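Local coordinates for protein glycerophosphodiester phosphodiesterase (Parabacteroides distasonis, PDB 3NO3) that belongs to the glycerophosphodiester phosphodiesterase family and binds a magnesium ion at a site within a TIM-barrel fold, at residues Ala20-Arg25 / Leu50-Asp55; Leu100-Lys105 / Arg118-Met123; Arg112-Ala117 / Cys143-Arg148. All coordinates share one frame; numbering follows the deposited sequence. Where two conformers were deposited one is given.

Contact 1: Ala20-Arg25 / Leu50-Asp55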
loop_
_atom_site.group_PDB
_atom_site.type_symbol
_atom_site.label_atom_id
_atom_site.label_comp_id
_atom_site.label_asym_id
_atom_site.label_seq_id
_atom_site.Cartn_x
_atom_site.Cartn_y
_atom_site.Cartn_z
ATOM N N ALA A 20 -5.752 4.829 -14.318
ATOM C CA ALA A 20 -6.769 3.977 -13.722
ATOM C C ALA A 20 -6.183 3.507 -12.441
ATOM O O ALA A 20 -4.986 3.371 -12.332
ATOM C CB ALA A 20 -7.092 2.745 -14.590
ATOM N N GLN A 21 -7.041 3.237 -11.467
ATOM C CA GLN A 21 -6.581 2.648 -10.192
ATOM C C GLN A 21 -5.854 1.338 -10.429
ATOM O O GLN A 21 -6.277 0.530 -11.281
ATOM C CB GLN A 21 -7.798 2.444 -9.260
ATOM C CG GLN A 21 -8.393 3.753 -8.817
ATOM C CD GLN A 21 -9.690 3.619 -8.031
ATOM O OE1 GLN A 21 -9.981 2.577 -7.446
ATOM N NE2 GLN A 21 -10.454 4.706 -7.985
ATOM N N ASN A 22 -4.759 1.101 -9.699
ATOM C CA ASN A 22 -4.089 -0.220 -9.699
ATOM C C ASN A 22 -3.661 -0.711 -11.078
ATOM O O ASN A 22 -3.831 -1.885 -11.441
ATOM C CB ASN A 22 -4.969 -1.263 -8.964
ATOM C CG ASN A 22 -4.886 -1.147 -7.449
ATOM O OD1 ASN A 22 -3.806 -1.099 -6.928
ATOM N ND2 ASN A 22 -6.018 -1.152 -6.742
ATOM N N SER A 23 -3.131 0.218 -11.871
ATOM C CA SER A 23 -2.794 -0.037 -13.277
ATOM C C SER A 23 -1.292 0.171 -13.511
ATOM O O SER A 23 -0.577 0.747 -12.680
ATOM C CB SER A 23 -3.608 0.906 -14.181
ATOM O OG SER A 23 -3.236 2.258 -14.045
ATOM N N ILE A 24 -0.832 -0.290 -14.661
ATOM C CA ILE A 24 0.523 -0.040 -15.128
ATOM C C ILE A 24 0.722 1.480 -15.278
ATOM O O ILE A 24 1.709 2.040 -14.767
ATOM C CB ILE A 24 0.787 -0.768 -16.439
ATOM C CG1 ILE A 24 0.743 -2.303 -16.214
ATOM C CG2 ILE A 24 2.088 -0.192 -17.126
ATOM C CD1 ILE A 24 1.808 -2.896 -15.275
ATOM N N ARG A 25 -0.278 2.166 -15.854
ATOM C CA ARG A 25 -0.218 3.605 -16.042
ATOM C C ARG A 25 -0.107 4.337 -14.704
ATOM O O ARG A 25 0.664 5.257 -14.596
ATOM C CB ARG A 25 -1.442 4.066 -16.841
ATOM C CG ARG A 25 -1.611 5.543 -17.084
ATOM C CD ARG A 25 -0.636 6.206 -18.008
ATOM N NE ARG A 25 -1.257 7.396 -18.633
ATOM C CZ ARG A 25 -0.635 8.290 -19.406
ATOM N NH1 ARG A 25 -1.336 9.298 -19.925
ATOM N NH2 ARG A 25 0.669 8.208 -19.666
ATOM N N LEU A 50 -1.351 -14.425 -8.307
ATOM C CA LEU A 50 -1.478 -13.132 -7.651
ATOM C C LEU A 50 -1.824 -12.085 -8.713
ATOM O O LEU A 50 -1.135 -11.966 -9.698
ATOM C CB LEU A 50 -0.169 -12.782 -6.905
ATOM C CG LEU A 50 0.109 -13.671 -5.667
ATOM C CD1 LEU A 50 1.558 -13.570 -5.303
ATOM C CD2 LEU A 50 -0.787 -13.245 -4.474
ATOM N N VAL A 51 -2.868 -11.313 -8.461
ATOM C CA VAL A 51 -3.336 -10.255 -9.385
ATOM C C VAL A 51 -3.541 -8.985 -8.601
ATOM O O VAL A 51 -3.663 -9.035 -7.369
ATOM C CB VAL A 51 -4.642 -10.674 -10.096
ATOM C CG1 VAL A 51 -4.418 -11.956 -10.953
ATOM C CG2 VAL A 51 -5.807 -10.918 -9.056
ATOM N N VAL A 52 -3.665 -7.865 -9.324
ATOM C CA VAL A 52 -3.674 -6.544 -8.749
ATOM C C VAL A 52 -5.025 -5.888 -9.022
ATOM O O VAL A 52 -5.384 -5.626 -10.192
ATOM C CB VAL A 52 -2.540 -5.677 -9.295
ATOM C CG1 VAL A 52 -2.557 -4.283 -8.638
ATOM C CG2 VAL A 52 -1.214 -6.336 -9.008
ATOM N N TYR A 53 -5.794 -5.675 -7.946
ATOM C CA TYR A 53 -7.144 -5.066 -8.039
ATOM C C TYR A 53 -7.674 -4.743 -6.635
ATOM O O TYR A 53 -7.386 -5.483 -5.688
ATOM C CB TYR A 53 -8.131 -6.017 -8.777
ATOM C CG TYR A 53 -9.356 -5.308 -9.314
ATOM C CD1 TYR A 53 -9.279 -4.510 -10.454
ATOM C CD2 TYR A 53 -10.578 -5.398 -8.660
ATOM C CE1 TYR A 53 -10.373 -3.848 -10.949
ATOM C CE2 TYR A 53 -11.721 -4.741 -9.166
ATOM C CZ TYR A 53 -11.594 -3.958 -10.308
ATOM O OH TYR A 53 -12.672 -3.300 -10.798
ATOM N N HIS A 54 -8.394 -3.620 -6.470
ATOM C CA HIS A 54 -8.861 -3.229 -5.143
ATOM C C HIS A 54 -10.048 -4.066 -4.650
ATOM O O HIS A 54 -9.976 -4.686 -3.583
ATOM C CB HIS A 54 -9.253 -1.754 -5.042
ATOM C CG HIS A 54 -10.031 -1.453 -3.791
ATOM N ND1 HIS A 54 -9.506 -1.619 -2.518
ATOM C CD2 HIS A 54 -11.321 -1.063 -3.614
ATOM C CE1 HIS A 54 -10.432 -1.314 -1.621
ATOM N NE2 HIS A 54 -11.543 -0.978 -2.263
ATOM N N ASP A 55 -11.144 -4.039 -5.390
ATOM C CA ASP A 55 -12.383 -4.650 -4.887
ATOM C C ASP A 55 -12.293 -6.184 -4.912
ATOM O O ASP A 55 -11.501 -6.778 -5.689
ATOM C CB ASP A 55 -13.576 -4.184 -5.696
ATOM C CG ASP A 55 -13.991 -2.720 -5.377
ATOM O OD1 ASP A 55 -14.423 -2.452 -4.231
ATOM O OD2 ASP A 55 -13.932 -1.897 -6.294
HETATM O O HOH W 1 -6.159 -3.292 -11.403
HETATM O O HOH W 2 -8.658 -1.452 -8.400
#
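Asn22 meets Val52 and His54 with the two branches of its side-chain amide. OD1 of Asn22 lies 3.8 Å from CG1 of Val52, and CB of Asn22 touches the same methyl. ND2 of Asn22 comes to 3.7 Å from CB of His54. ND2 of Asn22 is also 3.4 Å from N of His54; both are donors, so they do not bond. A water settles this pair: it accepts from ND2 of Asn22 at 3.1 Å and from N of His54 at 2.9 Å. A second water donates to O of Asn22 and to O of Val52, at 2.7 Å each. Two waters thus bridge the segments, and no direct hydrogen bond does. ND2 of Asn22 also donates a hydrogen bond to OD2 of Asp41. Asp41 binds the magnesium ion, so Asn22 is a second-shell residue there. Asn22 has a positive phi (57°) within the type II turn from Ala20 to Ser23. OG of Ser23 bonds N of Ser26. The contact therefore joins the type II turn that leads into helix 24-32, with Ser23 as its N-cap, to the end of strand 50-52, beside the metal site of a TIM-barrel protein.

Contact 2: Leu100-Lys105 / Arg118-Met123. With MG (magnesium ion), chain B.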
loop_
_atom_site.group_PDB
_atom_site.type_symbol
_atom_site.label_atom_id
_atom_site.label_comp_id
_atom_site.label_asym_id
_atom_site.label_seq_id
_atom_site.Cartn_x
_atom_site.Cartn_y
_atom_site.Cartn_z
ATOM N N LEU A 100 7.536 0.346 -3.265
ATOM C CA LEU A 100 6.344 -0.420 -3.589
ATOM C C LEU A 100 5.577 -0.694 -2.305
ATOM O O LEU A 100 6.080 -1.365 -1.428
ATOM C CB LEU A 100 6.748 -1.693 -4.335
ATOM C CG LEU A 100 7.594 -1.436 -5.606
ATOM C CD1 LEU A 100 7.837 -2.739 -6.286
ATOM C CD2 LEU A 100 6.860 -0.434 -6.590
ATOM N N ILE A 101 4.379 -0.113 -2.180
ATOM C CA ILE A 101 3.550 -0.244 -0.994
ATOM C C ILE A 101 2.472 -1.292 -1.313
ATOM O O ILE A 101 1.485 -1.007 -1.947
ATOM C CB ILE A 101 2.940 1.108 -0.531
ATOM C CG1 ILE A 101 4.014 2.212 -0.422
ATOM C CG2 ILE A 101 2.238 0.919 0.792
ATOM C CD1 ILE A 101 5.211 1.917 0.496
ATOM N N PHE A 102 2.710 -2.528 -0.879
ATOM C CA PHE A 102 2.029 -3.728 -1.342
ATOM C C PHE A 102 0.965 -4.013 -0.307
ATOM O O PHE A 102 1.300 -4.450 0.790
ATOM C CB PHE A 102 3.110 -4.830 -1.379
ATOM C CG PHE A 102 2.706 -6.195 -1.929
ATOM C CD1 PHE A 102 1.656 -6.971 -1.408
ATOM C CD2 PHE A 102 3.501 -6.776 -2.908
ATOM C CE1 PHE A 102 1.391 -8.232 -1.889
ATOM C CE2 PHE A 102 3.232 -8.032 -3.400
ATOM C CZ PHE A 102 2.184 -8.755 -2.908
ATOM N N GLU A 103 -0.298 -3.742 -0.634
ATOM C CA GLU A 103 -1.406 -4.163 0.209
ATOM C C GLU A 103 -1.846 -5.586 -0.154
ATOM O O GLU A 103 -2.370 -5.804 -1.254
ATOM C CB GLU A 103 -2.606 -3.211 0.158
ATOM C CG GLU A 103 -3.686 -3.695 1.129
ATOM C CD GLU A 103 -4.913 -2.796 1.264
ATOM O OE1 GLU A 103 -4.898 -1.609 0.862
ATOM O OE2 GLU A 103 -5.889 -3.285 1.851
ATOM N N LEU A 104 -1.675 -6.540 0.754
ATOM C CA LEU A 104 -2.321 -7.856 0.543
ATOM C C LEU A 104 -3.763 -7.746 1.071
ATOM O O LEU A 104 -3.990 -7.463 2.266
ATOM C CB LEU A 104 -1.594 -9.006 1.230
ATOM C CG LEU A 104 -2.043 -10.419 0.890
ATOM C CD1 LEU A 104 -1.895 -10.728 -0.668
ATOM C CD2 LEU A 104 -1.283 -11.458 1.792
ATOM N N LYS A 105 -4.720 -7.989 0.190
ATOM C CA LYS A 105 -6.148 -8.017 0.564
ATOM C C LYS A 105 -6.433 -9.178 1.484
ATOM O O LYS A 105 -5.696 -10.176 1.492
ATOM C CB LYS A 105 -7.002 -8.133 -0.678
ATOM C CG LYS A 105 -6.895 -6.930 -1.638
ATOM C CD LYS A 105 -7.527 -5.640 -1.086
ATOM C CE LYS A 105 -9.047 -5.748 -0.788
ATOM N NZ LYS A 105 -9.650 -4.372 -0.760
ATOM N N ARG A 118 2.842 -15.931 1.934
ATOM C CA ARG A 118 3.987 -16.723 1.479
ATOM C C ARG A 118 4.223 -16.566 -0.032
ATOM O O ARG A 118 5.352 -16.303 -0.459
ATOM C CB ARG A 118 3.798 -18.202 1.831
ATOM C CG ARG A 118 5.047 -19.059 1.513
ATOM C CD ARG A 118 4.889 -20.561 1.674
ATOM N NE ARG A 118 3.828 -21.072 0.801
ATOM C CZ ARG A 118 2.570 -21.345 1.170
ATOM N NH1 ARG A 118 2.126 -21.192 2.438
ATOM N NH2 ARG A 118 1.722 -21.790 0.243
ATOM N N LEU A 119 3.160 -16.702 -0.836
ATOM C CA LEU A 119 3.319 -16.622 -2.291
ATOM C C LEU A 119 3.715 -15.209 -2.732
ATOM O O LEU A 119 4.420 -15.039 -3.736
ATOM C CB LEU A 119 2.094 -17.133 -3.041
ATOM C CG LEU A 119 1.799 -18.635 -2.963
ATOM C CD1 LEU A 119 0.382 -18.941 -3.517
ATOM C CD2 LEU A 119 2.781 -19.481 -3.686
ATOM N N SER A 120 3.224 -14.194 -2.010
ATOM C CA SER A 120 3.590 -12.809 -2.249
ATOM C C SER A 120 5.081 -12.586 -2.018
ATOM O O SER A 120 5.776 -12.072 -2.893
ATOM C CB SER A 120 2.805 -11.846 -1.347
ATOM O OG SER A 120 1.439 -11.777 -1.698
ATOM N N VAL A 121 5.586 -13.087 -0.897
ATOM C CA VAL A 121 7.002 -12.964 -0.573
ATOM C C VAL A 121 7.894 -13.694 -1.589
ATOM O O VAL A 121 8.880 -13.119 -2.034
ATOM C CB VAL A 121 7.296 -13.517 0.861
ATOM C CG1 VAL A 121 8.838 -13.725 1.101
ATOM C CG2 VAL A 121 6.626 -12.562 1.885
ATOM N N GLN A 122 7.461 -14.865 -2.042
ATOM C CA GLN A 122 8.159 -15.627 -3.075
ATOM C C GLN A 122 8.234 -14.891 -4.429
ATOM O O GLN A 122 9.292 -14.869 -5.069
ATOM C CB GLN A 122 7.525 -17.021 -3.225
ATOM C CG GLN A 122 7.848 -17.923 -2.001
ATOM C CD GLN A 122 7.159 -19.245 -2.013
ATOM O OE1 GLN A 122 6.304 -19.517 -2.853
ATOM N NE2 GLN A 122 7.537 -20.106 -1.068
HETATM N N MSE A 123 7.144 -14.278 -4.834
HETATM C CA MSE A 123 7.111 -13.505 -6.066
HETATM C C MSE A 123 8.006 -12.268 -5.982
HETATM O O MSE A 123 8.805 -12.019 -6.906
HETATM C CB MSE A 123 5.705 -13.088 -6.402
HETATM C CG MSE A 123 5.566 -12.262 -7.725
HETATM SE SE MSE A 123 6.099 -13.235 -9.290
HETATM C CE MSE A 123 4.527 -14.373 -9.372
HETATM MG MG MG B . -5.245 -0.456 -0.734
HETATM O O HOH W 3 -5.727 0.765 -2.442
HETATM O O HOH W 4 -7.350 -0.832 -0.642
#
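The Phe102 ring meets Ser120 obliquely, through its outer carbons CZ and CE1. OG of Ser120 lies 3.3 Å from CZ of Phe102, and CB of Ser120 is 3.5 Å from the same atom. At the edge of the ring, in its plane, stands the backbone N of Leu104. Beyond these segments, Tyr135 meets the ring edge-to-face, and Phe40 meets it with the planes at about 60°. The ring reaches toward the helix because CG is anti to the backbone N of Phe102 (chi1 -176°). Leu104, two residues on, brings CD1 to 3.6 Å from OG of Ser120. The hydroxyl is therefore buried among carbon atoms on the strand side. Its polar need is met within the helix, by a hydrogen bond from OG to O of Ala116. Between these segments the contact is packing without a hydrogen bond.

Glu103 belongs to the metal site. OE1 of Glu103 binds the magnesium ion at 2.0 Å, at the end of an extended side chain. Two waters bind the ion at 2.1 Å each, and Glu39 and Asp41 are its other protein ligands. Phe102 and Leu104 face the helix, and Glu103 between them faces the metal. This is the strand-to-helix packing of a beta-alpha-beta unit (strand 99-104, helix 110-126, strand 133-137), as in a TIM barrel.

Contact 3: Arg112-Ala117 / Cys143-Arg148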
loop_
_atom_site.group_PDB
_atom_site.type_symbol
_atom_site.label_atom_id
_atom_site.label_comp_id
_atom_site.label_asym_id
_atom_site.label_seq_id
_atom_site.Cartn_x
_atom_site.Cartn_y
_atom_site.Cartn_z
ATOM N N ARG A 112 -5.469 -19.367 4.544
ATOM C CA ARG A 112 -5.406 -18.790 3.185
ATOM C C ARG A 112 -4.666 -17.469 3.142
ATOM O O ARG A 112 -3.876 -17.216 2.186
ATOM C CB ARG A 112 -6.803 -18.677 2.558
ATOM C CG ARG A 112 -6.841 -18.360 1.090
ATOM C CD ARG A 112 -6.112 -19.403 0.231
ATOM N NE ARG A 112 -6.389 -19.176 -1.175
ATOM C CZ ARG A 112 -5.805 -19.857 -2.143
ATOM N NH1 ARG A 112 -4.953 -20.848 -1.859
ATOM N NH2 ARG A 112 -6.125 -19.589 -3.384
ATOM N N ASN A 113 -4.859 -16.637 4.164
ATOM C CA ASN A 113 -4.046 -15.432 4.309
ATOM C C ASN A 113 -2.572 -15.737 4.412
ATOM O O ASN A 113 -1.775 -15.030 3.762
ATOM C CB ASN A 113 -4.497 -14.570 5.473
ATOM C CG ASN A 113 -5.753 -13.797 5.137
ATOM O OD1 ASN A 113 -5.670 -12.841 4.386
ATOM N ND2 ASN A 113 -6.912 -14.221 5.653
ATOM N N ARG A 114 -2.208 -16.789 5.158
ATOM C CA ARG A 114 -0.796 -17.202 5.223
ATOM C C ARG A 114 -0.234 -17.654 3.905
ATOM O O ARG A 114 0.908 -17.288 3.535
ATOM C CB ARG A 114 -0.566 -18.287 6.254
ATOM C CG ARG A 114 -0.722 -17.741 7.647
ATOM C CD ARG A 114 -0.192 -18.709 8.733
ATOM N NE ARG A 114 -1.282 -19.509 9.270
ATOM C CZ ARG A 114 -2.135 -19.151 10.247
ATOM N NH1 ARG A 114 -2.082 -17.955 10.864
ATOM N NH2 ARG A 114 -3.079 -20.006 10.596
ATOM N N ASP A 115 -1.029 -18.451 3.190
ATOM C CA ASP A 115 -0.651 -18.879 1.848
ATOM C C ASP A 115 -0.467 -17.708 0.869
ATOM O O ASP A 115 0.531 -17.686 0.159
ATOM C CB ASP A 115 -1.613 -19.886 1.275
ATOM C CG ASP A 115 -1.608 -21.226 2.023
ATOM O OD1 ASP A 115 -0.613 -21.644 2.625
ATOM O OD2 ASP A 115 -2.664 -21.854 1.994
ATOM N N ALA A 116 -1.351 -16.719 0.907
ATOM C CA ALA A 116 -1.254 -15.554 0.027
ATOM C C ALA A 116 -0.013 -14.720 0.377
ATOM O O ALA A 116 0.713 -14.239 -0.524
ATOM C CB ALA A 116 -2.547 -14.718 0.095
ATOM N N ALA A 117 0.286 -14.609 1.678
ATOM C CA ALA A 117 1.481 -13.900 2.114
ATOM C C ALA A 117 2.788 -14.631 1.722
ATOM O O ALA A 117 3.711 -13.995 1.229
ATOM C CB ALA A 117 1.432 -13.620 3.598
ATOM N N CYS A 143 -0.339 -10.152 7.979
ATOM C CA CYS A 143 0.732 -9.337 8.584
ATOM C C CYS A 143 1.707 -10.203 9.385
ATOM O O CYS A 143 2.891 -10.071 9.233
ATOM C CB CYS A 143 0.144 -8.283 9.508
ATOM S SG CYS A 143 -0.824 -6.964 8.673
ATOM N N LYS A 144 1.188 -11.101 10.215
ATOM C CA LYS A 144 2.065 -11.944 11.041
ATOM C C LYS A 144 2.965 -12.848 10.186
ATOM O O LYS A 144 4.168 -13.030 10.490
ATOM C CB LYS A 144 1.231 -12.781 12.032
ATOM C CG LYS A 144 0.682 -12.009 13.262
ATOM C CD LYS A 144 -0.244 -12.949 14.091
ATOM C CE LYS A 144 -0.529 -12.432 15.449
ATOM N NZ LYS A 144 -1.508 -13.360 16.109
ATOM N N GLU A 145 2.413 -13.371 9.092
ATOM C CA GLU A 145 3.213 -14.182 8.165
ATOM C C GLU A 145 4.251 -13.361 7.425
ATOM O O GLU A 145 5.373 -13.812 7.269
ATOM C CB GLU A 145 2.287 -14.917 7.178
ATOM C CG GLU A 145 2.972 -16.018 6.350
ATOM C CD GLU A 145 3.541 -17.182 7.163
ATOM O OE1 GLU A 145 3.460 -17.225 8.415
ATOM O OE2 GLU A 145 4.124 -18.086 6.524
ATOM N N PHE A 146 3.925 -12.140 6.994
ATOM C CA PHE A 146 4.969 -11.264 6.425
ATOM C C PHE A 146 6.108 -10.952 7.426
ATOM O O PHE A 146 7.295 -11.039 7.111
ATOM C CB PHE A 146 4.375 -9.931 5.941
ATOM C CG PHE A 146 3.596 -10.018 4.650
ATOM C CD1 PHE A 146 4.179 -10.516 3.484
ATOM C CD2 PHE A 146 2.316 -9.484 4.577
ATOM C CE1 PHE A 146 3.472 -10.548 2.266
ATOM C CE2 PHE A 146 1.576 -9.557 3.388
ATOM C CZ PHE A 146 2.169 -10.075 2.229
ATOM N N ILE A 147 5.733 -10.664 8.657
ATOM C CA ILE A 147 6.713 -10.412 9.721
ATOM C C ILE A 147 7.627 -11.651 9.927
ATOM O O ILE A 147 8.860 -11.521 10.000
ATOM C CB ILE A 147 5.986 -9.982 11.037
ATOM C CG1 ILE A 147 5.366 -8.571 10.875
ATOM C CG2 ILE A 147 6.954 -9.994 12.267
ATOM C CD1 ILE A 147 4.254 -8.274 11.899
ATOM N N ARG A 148 7.017 -12.833 10.000
ATOM C CA ARG A 148 7.744 -14.089 10.218
ATOM C C ARG A 148 8.685 -14.411 9.050
ATOM O O ARG A 148 9.830 -14.771 9.268
ATOM C CB ARG A 148 6.762 -15.265 10.395
ATOM C CG ARG A 148 7.425 -16.589 10.765
ATOM C CD ARG A 148 6.405 -17.737 10.790
ATOM N NE ARG A 148 6.014 -18.196 9.459
ATOM C CZ ARG A 148 6.745 -18.984 8.652
ATOM N NH1 ARG A 148 7.966 -19.406 8.988
ATOM N NH2 ARG A 148 6.251 -19.357 7.459
#
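Glu145, which packs against Arg114 and Ala117, has both carboxylate oxygens gripped by Arg148 of its own helix. NH2 of Arg148 gives OE2 of Glu145 a 2.6 Å bond, part of a salt bridge, on the syn side but tilted out of the carboxylate plane. The bond from NE of Arg148 to OE1 of Glu145 is 2.9 Å long and nearly straight (176°), and it arrives from above the carboxylate plane. This side-on, two-nitrogen grip limits rotation of the carboxylate. In Glu145, CG anti to the backbone N (chi1 -168°) lays CB and CG against helix 112-117, and the bend at chi2 turns the carboxylate to Arg148. CG of Glu145 lies 3.7 Å from O of Arg114, and CB of Glu145 is 3.9 Å from CB of Ala117. The side chains of Arg114 and Glu145 cross at about a right angle.

CB of Ala117 also sits over the centre of the Phe146 ring, 3.9 Å from its centroid, in a CH-pi contact. The axes of segments 112-117 and 143-148 cross at -41°, 8.7 Å apart at closest. On the strand side, Leu104 of strand 99-104 touches both Ala117 and Phe146. Tyr135 of strand 133-137 stacks on the Phe146 ring, and Val155 of strand 155-157 also touches Phe146.

Overall arrangement
Contacts 2 and 3 lie on the same side of the chain's centre; contact 1 lies beside the magnesium site. Contact 1 closes before contact 2 opens. Their centres lie 13 Å apart, and both reach the same sheet. They touch where NZ of Lys105 bonds O of His54 and where Leu50 packs on the backbone at Leu119 and Ser120. Contacts 2 and 3 share helix 110-126, with centres 9 Å apart, and their segments alternate along the chain. Leu104 and Val121 of contact 2 pack on Phe146 of contact 3. Contacts 1 and 3 have centres 21 Å apart and do not touch, although their nearest atoms come to about 4 Å. Contact 2 thus connects the magnesium site to the barrel helices.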